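Local coordinates for WbmS, polysaccharide deacetylase involved in O-antigen biosynthesis (Bordetella bronchiseptica, PDB 3HFT), which probably removes acetyl groups from a polysaccharide during O-antigen biosynthesis, as a zinc-bound member of the polysaccharide deacetylase family, at residues Ile39-Asp44 with Thr247-Leu252; Asp50-Asp55 with Val233-Trp238; Val124-Leu129 with Asn137-Arg142. All coordinates share one frame; numbering follows the deposited sequence.

All three contacts are apolar across their segments, yet they sit at different depths. Interaction 1 is the core example: a strand in the middle of the parallel sheet packs against the C-terminal helix, with leucines and one phenylalanine taking part. Interaction 2 lies further out, about 18 Å from it between centres, and involves the helix that follows the same strand, here covered by a loop; its phenylalanine is partly exposed. Interaction 3 lies across the chain's centre from both and is local in sequence. Its loop carries a zinc ligand and several polar bonds beside the V124-F139 packing, and R125 ties this loop back to the strand of interaction 1.

Interaction 1. Residues Ile39-Asp44 with Thr247-Leu252; sequences IFLTFD and TFLQSL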
loop_
_atom_site.group_PDB
_atom_site.type_symbol
_atom_site.label_atom_id
_atom_site.label_comp_id
_atom_site.label_asym_id
_atom_site.label_seq_id
_atom_site.Cartn_x
_atom_site.Cartn_y
_atom_site.Cartn_z
ATOM N N ILE A 39 20.390 2.389 -5.370
ATOM C CA ILE A 39 19.512 3.542 -5.447
ATOM C C ILE A 39 18.752 3.487 -6.766
ATOM O O ILE A 39 19.343 3.258 -7.838
ATOM C CB ILE A 39 20.304 4.842 -5.354
ATOM C CG1 ILE A 39 21.087 4.894 -4.017
ATOM C CG2 ILE A 39 19.364 6.025 -5.536
ATOM C CD1 ILE A 39 22.149 6.002 -3.932
ATOM N N PHE A 40 17.441 3.632 -6.670
ATOM C CA PHE A 40 16.559 3.657 -7.841
ATOM C C PHE A 40 15.853 5.011 -7.924
ATOM O O PHE A 40 14.903 5.285 -7.177
ATOM C CB PHE A 40 15.520 2.539 -7.742
ATOM C CG PHE A 40 16.113 1.155 -7.707
ATOM C CD1 PHE A 40 16.693 0.670 -6.567
ATOM C CD2 PHE A 40 16.129 0.363 -8.844
ATOM C CE1 PHE A 40 17.266 -0.591 -6.533
ATOM C CE2 PHE A 40 16.677 -0.910 -8.808
ATOM C CZ PHE A 40 17.257 -1.375 -7.649
ATOM N N LEU A 41 16.363 5.900 -8.778
ATOM C CA LEU A 41 15.741 7.206 -8.967
ATOM C C LEU A 41 14.545 7.011 -9.880
ATOM O O LEU A 41 14.663 6.402 -10.976
ATOM C CB LEU A 41 16.726 8.194 -9.595
ATOM C CG LEU A 41 17.975 8.570 -8.790
ATOM C CD1 LEU A 41 18.932 9.439 -9.642
ATOM C CD2 LEU A 41 17.585 9.279 -7.517
ATOM N N THR A 42 13.393 7.481 -9.432
ATOM C CA THR A 42 12.168 7.363 -10.193
ATOM C C THR A 42 11.527 8.748 -10.325
ATOM O O THR A 42 11.607 9.573 -9.413
ATOM C CB THR A 42 11.177 6.324 -9.580
ATOM O OG1 THR A 42 10.635 6.821 -8.354
ATOM C CG2 THR A 42 11.854 4.944 -9.364
ATOM N N PHE A 43 10.902 8.973 -11.475
ATOM C CA PHE A 43 10.296 10.240 -11.804
ATOM C C PHE A 43 8.859 10.067 -12.244
ATOM O O PHE A 43 8.591 9.426 -13.229
ATOM C CB PHE A 43 11.133 10.900 -12.900
ATOM C CG PHE A 43 12.533 11.208 -12.445
ATOM C CD1 PHE A 43 12.814 12.412 -11.823
ATOM C CD2 PHE A 43 13.540 10.278 -12.600
ATOM C CE1 PHE A 43 14.074 12.671 -11.334
ATOM C CE2 PHE A 43 14.808 10.519 -12.131
ATOM C CZ PHE A 43 15.079 11.708 -11.491
ATOM N N ASP A 44 7.942 10.613 -11.462
ATOM C CA ASP A 44 6.528 10.674 -11.782
ATOM C C ASP A 44 6.340 11.997 -12.570
ATOM O O ASP A 44 6.464 13.111 -12.015
ATOM C CB ASP A 44 5.682 10.724 -10.523
ATOM C CG ASP A 44 5.675 9.402 -9.755
ATOM O OD1 ASP A 44 6.179 8.385 -10.268
ATOM O OD2 ASP A 44 5.137 9.397 -8.627
ATOM N N THR A 247 18.323 20.836 -5.268
ATOM C CA THR A 247 19.643 20.770 -4.653
ATOM C C THR A 247 19.831 19.425 -3.922
ATOM O O THR A 247 20.925 18.894 -3.901
ATOM C CB THR A 247 19.923 21.952 -3.740
ATOM O OG1 THR A 247 18.977 21.968 -2.684
ATOM C CG2 THR A 247 19.899 23.285 -4.519
ATOM N N PHE A 248 18.756 18.850 -3.390
ATOM C CA PHE A 248 18.816 17.528 -2.765
ATOM C C PHE A 248 19.230 16.502 -3.828
ATOM O O PHE A 248 20.114 15.691 -3.610
ATOM C CB PHE A 248 17.451 17.211 -2.174
ATOM C CG PHE A 248 17.297 15.829 -1.569
ATOM C CD1 PHE A 248 16.825 14.773 -2.323
ATOM C CD2 PHE A 248 17.532 15.614 -0.216
ATOM C CE1 PHE A 248 16.619 13.541 -1.757
ATOM C CE2 PHE A 248 17.318 14.378 0.350
ATOM C CZ PHE A 248 16.860 13.340 -0.426
ATOM N N LEU A 249 18.574 16.553 -4.983
ATOM C CA LEU A 249 18.882 15.616 -6.068
ATOM C C LEU A 249 20.275 15.843 -6.575
ATOM O O LEU A 249 21.010 14.887 -6.830
ATOM C CB LEU A 249 17.889 15.809 -7.212
ATOM C CG LEU A 249 18.111 14.992 -8.481
ATOM C CD1 LEU A 249 18.143 13.470 -8.239
ATOM C CD2 LEU A 249 16.992 15.385 -9.499
ATOM N N GLN A 250 20.660 17.100 -6.757
ATOM C CA GLN A 250 22.022 17.382 -7.228
ATOM C C GLN A 250 23.094 16.862 -6.264
ATOM O O GLN A 250 24.073 16.277 -6.704
ATOM C CB GLN A 250 22.226 18.882 -7.506
ATOM C CG GLN A 250 21.467 19.356 -8.735
ATOM C CD GLN A 250 21.460 20.867 -8.853
ATOM O OE1 GLN A 250 21.240 21.569 -7.876
ATOM N NE2 GLN A 250 21.706 21.360 -10.039
ATOM N N SER A 251 22.901 17.040 -4.957
ATOM C CA SER A 251 23.859 16.522 -3.959
ATOM C C SER A 251 23.925 15.018 -3.927
ATOM O O SER A 251 24.994 14.430 -3.791
ATOM C CB SER A 251 23.484 16.958 -2.555
ATOM O OG SER A 251 23.599 18.353 -2.480
ATOM N N LEU A 252 22.770 14.398 -4.031
ATOM C CA LEU A 252 22.683 12.939 -4.018
ATOM C C LEU A 252 23.449 12.371 -5.187
ATOM O O LEU A 252 24.190 11.390 -5.036
ATOM C CB LEU A 252 21.214 12.546 -4.070
ATOM C CG LEU A 252 20.708 11.130 -4.176
ATOM C CD1 LEU A 252 19.193 11.225 -3.927
ATOM C CD2 LEU A 252 21.013 10.530 -5.525
#
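L41 meets the helix with a single methyl: its CD2 lies 4.2 Å from CD2 of L252 and almost as near to CD1 of L249, 4.3 Å away. One branch of the strand leucine thus touches two leucines that are neighbours on the helix surface, three residues apart in sequence. L41 and L252 run alongside each other, pointing opposite ways, rather than meeting head on. Two residues further along the strand, F43 offers the edge of its ring, and CE1 comes within 4.4 Å of CD2 of L249, which lies close to the ring plane. L249 therefore divides its two methyls between L41 and F43. CB of L249 and of L252 points toward the strand, and CG anti to the backbone N (chi1 176° in L249) extends the branched end further.

These are ordinary van der Waals separations, and the backbones are well apart, with CA of L41 9.4 Å from CA of L249. The short axes run 12.3 Å apart and largely antiparallel, at 149°. Strand 39-44 is the middle one of five parallel strands, and helix 245-256 packs on one side of that sheet, as in an alpha/beta fold. Helix 50-63 and neighbouring strands contribute to the surroundings: I60 touches both F43 and L249, F207 also touches L249, and W69 stacks on the F43 ring. T42 and D44 turn the other way, where T42 OG1 is hydrogen-bonded to L205 O and R125 NH1, while D44 OD1 forms a salt bridge with R125.

No hydrogen bond joins the two segments, so the hold is one of buried shape and hydrophobicity: the strand's helix-facing side is apolar, while T42 and D44, together with F40, point away from the helix.

Interaction 2. Residues Asp50-Asp55 with Val233-Trp238; sequences DFVLQD and VDLIRW
L235 packs on F51 and V52 in a purely apolar contact, at the place where a 3-10 turn in the loop before helix 245-256 meets the first turns of helix 50-63. In the alpha/beta fold of this putative deacetylase that helix is the next one after strand 39-44, so the loop covers the start of the first strand-to-helix unit. The 3-10 character of the turn appears in its bonds from residue i+3 to i: R237 N reaches D234 O at 3.0 Å, and W238 N reaches L235 O at 2.9 Å. CB of L235 points toward the helix.

F51 has its CG between the backbone N and the carbonyl carbon (chi1 73°), which swings the ring out beside the neighbouring V52, whose CG2 sits 3.5 Å above the plane and toward the rim of one face. L235 comes to the ring obliquely and lies roughly perpendicular to V52. Y213 of helix 209-214 meets F51 edge-to-face and touches L235 as well, closing the cluster from a third element. Within it, CD2 of L235 lies 3.8 Å from CZ of F51 and 3.7 Å from CG2 of V52.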
loop_
_atom_site.group_PDB
_atom_site.type_symbol
_atom_site.label_atom_id
_atom_site.label_comp_id
_atom_site.label_asym_id
_atom_site.label_seq_id
_atom_site.Cartn_x
_atom_site.Cartn_y
_atom_site.Cartn_z
ATOM N N ASP A 50 6.769 20.266 -21.407
ATOM C CA ASP A 50 7.989 19.766 -22.015
ATOM C C ASP A 50 9.266 20.446 -21.528
ATOM O O ASP A 50 10.272 19.770 -21.340
ATOM C CB ASP A 50 7.898 19.879 -23.541
ATOM C CG ASP A 50 7.035 18.795 -24.171
ATOM O OD1 ASP A 50 6.555 17.865 -23.494
ATOM O OD2 ASP A 50 6.833 18.865 -25.388
ATOM N N PHE A 51 9.264 21.774 -21.337
ATOM C CA PHE A 51 10.506 22.452 -20.929
ATOM C C PHE A 51 10.904 22.016 -19.517
ATOM O O PHE A 51 12.089 21.879 -19.198
ATOM C CB PHE A 51 10.410 23.991 -21.051
ATOM C CG PHE A 51 9.556 24.653 -20.004
ATOM C CD1 PHE A 51 8.188 24.793 -20.190
ATOM C CD2 PHE A 51 10.135 25.231 -18.879
ATOM C CE1 PHE A 51 7.396 25.417 -19.240
ATOM C CE2 PHE A 51 9.358 25.878 -17.931
ATOM C CZ PHE A 51 7.985 25.965 -18.101
ATOM N N VAL A 52 9.903 21.757 -18.685
ATOM C CA VAL A 52 10.127 21.262 -17.328
ATOM C C VAL A 52 10.667 19.827 -17.363
ATOM O O VAL A 52 11.637 19.519 -16.686
ATOM C CB VAL A 52 8.839 21.356 -16.488
ATOM C CG1 VAL A 52 8.985 20.625 -15.122
ATOM C CG2 VAL A 52 8.436 22.824 -16.300
ATOM N N LEU A 53 10.047 18.952 -18.156
ATOM C CA LEU A 53 10.514 17.562 -18.242
ATOM C C LEU A 53 11.913 17.539 -18.844
ATOM O O LEU A 53 12.792 16.832 -18.347
ATOM C CB LEU A 53 9.531 16.700 -19.062
ATOM C CG LEU A 53 9.946 15.249 -19.328
ATOM C CD1 LEU A 53 10.267 14.504 -18.034
ATOM C CD2 LEU A 53 8.838 14.543 -20.095
ATOM N N GLN A 54 12.147 18.358 -19.872
ATOM C CA GLN A 54 13.475 18.403 -20.487
ATOM C C GLN A 54 14.571 18.777 -19.502
ATOM O O GLN A 54 15.672 18.245 -19.556
ATOM C CB GLN A 54 13.538 19.365 -21.664
ATOM C CG GLN A 54 14.890 19.250 -22.419
ATOM C CD GLN A 54 15.054 17.904 -23.101
ATOM O OE1 GLN A 54 14.219 17.537 -23.913
ATOM N NE2 GLN A 54 16.109 17.160 -22.766
ATOM N N ASP A 55 14.279 19.692 -18.592
ATOM C CA ASP A 55 15.263 20.119 -17.606
ATOM C C ASP A 55 15.630 18.978 -16.685
ATOM O O ASP A 55 16.807 18.791 -16.345
ATOM C CB ASP A 55 14.705 21.289 -16.787
ATOM C CG ASP A 55 15.537 21.579 -15.526
ATOM O OD1 ASP A 55 16.587 22.222 -15.646
ATOM O OD2 ASP A 55 15.147 21.156 -14.427
ATOM N N VAL A 233 8.933 31.265 -19.800
ATOM C CA VAL A 233 9.599 32.525 -19.554
ATOM C C VAL A 233 9.573 32.879 -18.082
ATOM O O VAL A 233 10.575 33.249 -17.519
ATOM C CB VAL A 233 8.915 33.671 -20.337
ATOM C CG1 VAL A 233 9.500 35.039 -19.947
ATOM C CG2 VAL A 233 9.019 33.429 -21.856
ATOM N N ASP A 234 8.429 32.745 -17.437
ATOM C CA ASP A 234 8.290 33.176 -16.060
ATOM C C ASP A 234 8.620 32.115 -14.995
ATOM O O ASP A 234 8.963 32.462 -13.866
ATOM C CB ASP A 234 6.854 33.606 -15.805
ATOM C CG ASP A 234 6.513 34.965 -16.398
ATOM O OD1 ASP A 234 7.343 35.545 -17.166
ATOM O OD2 ASP A 234 5.380 35.419 -16.078
ATOM N N LEU A 235 8.464 30.834 -15.311
ATOM C CA LEU A 235 8.595 29.820 -14.263
ATOM C C LEU A 235 9.945 29.829 -13.576
ATOM O O LEU A 235 10.027 29.594 -12.360
ATOM C CB LEU A 235 8.260 28.416 -14.787
ATOM C CG LEU A 235 8.141 27.319 -13.706
ATOM C CD1 LEU A 235 7.110 27.696 -12.630
ATOM C CD2 LEU A 235 7.849 25.906 -14.305
ATOM N N ILE A 236 11.005 30.089 -14.334
ATOM C CA ILE A 236 12.360 30.058 -13.786
ATOM C C ILE A 236 12.531 31.095 -12.631
ATOM O O ILE A 236 13.355 30.898 -11.713
ATOM C CB ILE A 236 13.406 30.339 -14.918
ATOM C CG1 ILE A 236 14.842 30.192 -14.400
ATOM C CG2 ILE A 236 13.212 31.708 -15.535
ATOM C CD1 ILE A 236 15.118 28.857 -13.857
ATOM N N ARG A 237 11.739 32.172 -12.679
ATOM C CA ARG A 237 11.791 33.232 -11.657
ATOM C C ARG A 237 11.311 32.703 -10.285
ATOM O O ARG A 237 11.650 33.250 -9.257
ATOM C CB ARG A 237 10.952 34.431 -12.066
ATOM C CG ARG A 237 11.462 35.163 -13.314
ATOM C CD ARG A 237 10.695 36.374 -13.584
ATOM N NE ARG A 237 10.819 37.342 -12.497
ATOM C CZ ARG A 237 9.976 38.351 -12.319
ATOM N NH1 ARG A 237 9.008 38.589 -13.192
ATOM N NH2 ARG A 237 10.105 39.158 -11.288
ATOM N N TRP A 238 10.527 31.642 -10.300
ATOM C CA TRP A 238 10.034 31.013 -9.075
ATOM C C TRP A 238 10.951 29.938 -8.497
ATOM O O TRP A 238 10.628 29.360 -7.459
ATOM C CB TRP A 238 8.673 30.390 -9.322
ATOM C CG TRP A 238 7.620 31.376 -9.563
ATOM C CD1 TRP A 238 7.317 31.987 -10.730
ATOM C CD2 TRP A 238 6.684 31.830 -8.607
ATOM N NE1 TRP A 238 6.232 32.802 -10.560
ATOM C CE2 TRP A 238 5.827 32.725 -9.254
ATOM C CE3 TRP A 238 6.480 31.548 -7.249
ATOM C CZ2 TRP A 238 4.794 33.360 -8.592
ATOM C CZ3 TRP A 238 5.470 32.171 -6.596
ATOM C CH2 TRP A 238 4.623 33.044 -7.256
#

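Interaction 3. Residues Val124-Leu129 with Asn137-Arg142; sequences VRSHSL and NMFGER. With EDO (1,2-ethanediol), chain F.
F139 reaches from helix 133-141 to V124 and S126, and its ring can be followed outward atom by atom. CB leaves the helix toward the other segment, and CG, placed beside the backbone N (chi1 -76°), is 4.1 Å from CG1 of V124. One step on, CD2 and CE2 each come to 3.6 Å from that same methyl, which lies over one face toward the rim. The centroid of the ring is 3.8 Å from V124 CG1, only 21° off the ring normal, a CH-pi contact. Further along the same face, CG2 of V124 lies beyond the rim near CE1 and CZ, 3.7 Å from CZ. The valine spreads its two methyls along the ring in this way because its CG1 sits between the backbone N and the carbonyl carbon while CG2 is anti to N.

CZ also faces the hydroxyl of S126, whose OG lies in the ring plane at the edge, 3.7 Å away. That oxygen finds its polar partner elsewhere, in a hydrogen bond with V130 O. The packing thus joins helix 133-141 to the end of strand 123-124 and the loop that follows, which carries H127; with D46 and H92 it forms the Asp-His-His zinc site seen here, as in the polysaccharide deacetylase (NodB-like) family. Just beyond, S126 O accepts the N-H of L129, closing a beta-turn close to type II, with H127 and S128 at its corners. S128 OG stands over one face of the H127 ring, toward the rim. Next to the zinc ligand, S128 N gives a hydrogen bond of 2.7 Å to O1 of the ethanediol, probably a crystallisation additive, which is bonded to H208 as well. S128 O makes a weak hydrogen bond with T133 OG1 of the second subunit.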
loop_
_atom_site.group_PDB
_atom_site.type_symbol
_atom_site.label_atom_id
_atom_site.label_comp_id
_atom_site.label_asym_id
_atom_site.label_seq_id
_atom_site.Cartn_x
_atom_site.Cartn_y
_atom_site.Cartn_z
ATOM N N VAL A 124 5.113 0.147 -13.179
ATOM C CA VAL A 124 4.015 1.064 -12.995
ATOM C C VAL A 124 3.960 1.655 -11.599
ATOM O O VAL A 124 4.242 0.974 -10.604
ATOM C CB VAL A 124 2.636 0.359 -13.280
ATOM C CG1 VAL A 124 2.451 -0.894 -12.382
ATOM C CG2 VAL A 124 1.466 1.329 -13.078
ATOM N N ARG A 125 3.603 2.935 -11.535
ATOM C CA ARG A 125 3.238 3.584 -10.281
ATOM C C ARG A 125 1.992 4.370 -10.609
ATOM O O ARG A 125 1.945 5.036 -11.657
ATOM C CB ARG A 125 4.307 4.523 -9.737
ATOM C CG ARG A 125 3.904 5.124 -8.388
ATOM C CD ARG A 125 4.994 6.027 -7.914
ATOM N NE ARG A 125 6.173 5.306 -7.469
ATOM C CZ ARG A 125 7.426 5.712 -7.673
ATOM N NH1 ARG A 125 7.694 6.777 -8.417
ATOM N NH2 ARG A 125 8.428 5.013 -7.166
ATOM N N SER A 126 0.973 4.244 -9.755
ATOM C CA SER A 126 -0.301 4.937 -9.969
ATOM C C SER A 126 -0.245 6.369 -9.488
ATOM O O SER A 126 0.311 6.650 -8.430
ATOM C CB SER A 126 -1.436 4.239 -9.230
ATOM O OG SER A 126 -1.615 2.914 -9.698
ATOM N N HIS A 127 -0.842 7.286 -10.261
ATOM C CA HIS A 127 -0.985 8.646 -9.808
ATOM C C HIS A 127 -1.799 8.595 -8.525
ATOM O O HIS A 127 -2.783 7.837 -8.434
ATOM C CB HIS A 127 -1.679 9.555 -10.817
ATOM C CG HIS A 127 -1.737 10.969 -10.345
ATOM N ND1 HIS A 127 -0.594 11.681 -10.045
ATOM C CD2 HIS A 127 -2.783 11.779 -10.049
ATOM C CE1 HIS A 127 -0.937 12.893 -9.631
ATOM N NE2 HIS A 127 -2.258 12.970 -9.609
ATOM N N SER A 128 -1.334 9.335 -7.520
ATOM C CA SER A 128 -1.944 9.346 -6.174
ATOM C C SER A 128 -1.946 7.977 -5.473
ATOM O O SER A 128 -2.686 7.768 -4.510
ATOM C CB SER A 128 -3.341 9.956 -6.201
ATOM O OG SER A 128 -3.203 11.330 -6.579
ATOM N N LEU A 129 -1.120 7.065 -5.982
ATOM C CA LEU A 129 -0.926 5.749 -5.373
ATOM C C LEU A 129 -2.232 5.003 -5.245
ATOM O O LEU A 129 -2.480 4.281 -4.270
ATOM C CB LEU A 129 -0.196 5.915 -4.020
ATOM C CG LEU A 129 1.173 6.614 -4.092
ATOM C CD1 LEU A 129 1.905 6.594 -2.741
ATOM C CD2 LEU A 129 2.069 5.997 -5.177
ATOM N N ASN A 137 -4.184 -7.074 -10.083
ATOM C CA ASN A 137 -4.530 -8.217 -10.965
ATOM C C ASN A 137 -4.522 -7.767 -12.425
ATOM O O ASN A 137 -3.993 -8.454 -13.309
ATOM C CB ASN A 137 -5.922 -8.795 -10.617
ATOM C CG ASN A 137 -5.929 -9.622 -9.333
ATOM O OD1 ASN A 137 -4.887 -9.959 -8.786
ATOM N ND2 ASN A 137 -7.121 -9.962 -8.855
HETATM N N MSE A 138 -5.109 -6.607 -12.680
HETATM C CA MSE A 138 -5.193 -6.097 -14.029
HETATM C C MSE A 138 -3.831 -5.649 -14.550
HETATM O O MSE A 138 -3.557 -5.774 -15.751
HETATM C CB MSE A 138 -6.232 -4.972 -14.126
HETATM C CG MSE A 138 -7.696 -5.483 -14.125
HETATM SE SE MSE A 138 -8.956 -4.090 -14.624
HETATM C CE MSE A 138 -7.711 -3.080 -15.554
ATOM N N PHE A 139 -2.982 -5.118 -13.666
ATOM C CA PHE A 139 -1.617 -4.767 -14.048
ATOM C C PHE A 139 -0.939 -6.035 -14.569
ATOM O O PHE A 139 -0.363 -6.051 -15.656
ATOM C CB PHE A 139 -0.791 -4.284 -12.846
ATOM C CG PHE A 139 -1.093 -2.876 -12.375
ATOM C CD1 PHE A 139 -1.751 -1.960 -13.164
ATOM C CD2 PHE A 139 -0.564 -2.445 -11.174
ATOM C CE1 PHE A 139 -1.954 -0.644 -12.706
ATOM C CE2 PHE A 139 -0.759 -1.158 -10.730
ATOM C CZ PHE A 139 -1.473 -0.260 -11.506
ATOM N N GLY A 140 -1.056 -7.103 -13.787
ATOM C CA GLY A 140 -0.434 -8.390 -14.104
ATOM C C GLY A 140 -0.920 -9.038 -15.386
ATOM O O GLY A 140 -0.127 -9.549 -16.150
ATOM N N GLU A 141 -2.221 -8.998 -15.620
ATOM C CA GLU A 141 -2.792 -9.484 -16.870
ATOM C C GLU A 141 -2.194 -8.728 -18.054
ATOM O O GLU A 141 -2.011 -9.304 -19.095
ATOM C CB GLU A 141 -4.297 -9.253 -16.919
ATOM C CG GLU A 141 -5.143 -10.024 -15.933
ATOM C CD GLU A 141 -6.593 -9.494 -15.866
ATOM O OE1 GLU A 141 -6.982 -8.629 -16.708
ATOM O OE2 GLU A 141 -7.337 -9.953 -14.957
ATOM N N ARG A 142 -1.913 -7.438 -17.902
ATOM C CA ARG A 142 -1.323 -6.639 -18.989
ATOM C C ARG A 142 0.203 -6.725 -19.046
ATOM O O ARG A 142 0.867 -5.925 -19.708
ATOM C CB ARG A 142 -1.762 -5.174 -18.903
ATOM C CG ARG A 142 -3.112 -4.869 -19.523
ATOM C CD ARG A 142 -4.207 -5.147 -18.577
ATOM N NE ARG A 142 -5.545 -4.821 -19.065
ATOM C CZ ARG A 142 -6.649 -5.169 -18.404
ATOM N NH1 ARG A 142 -6.556 -5.852 -17.256
ATOM N NH2 ARG A 142 -7.845 -4.842 -18.880
HETATM C C1 EDO F . 2.012 9.849 -6.632
HETATM O O1 EDO F . 0.952 10.652 -7.193
HETATM C C2 EDO F . 3.320 10.624 -6.793
HETATM O O2 EDO F . 3.440 11.212 -8.124
#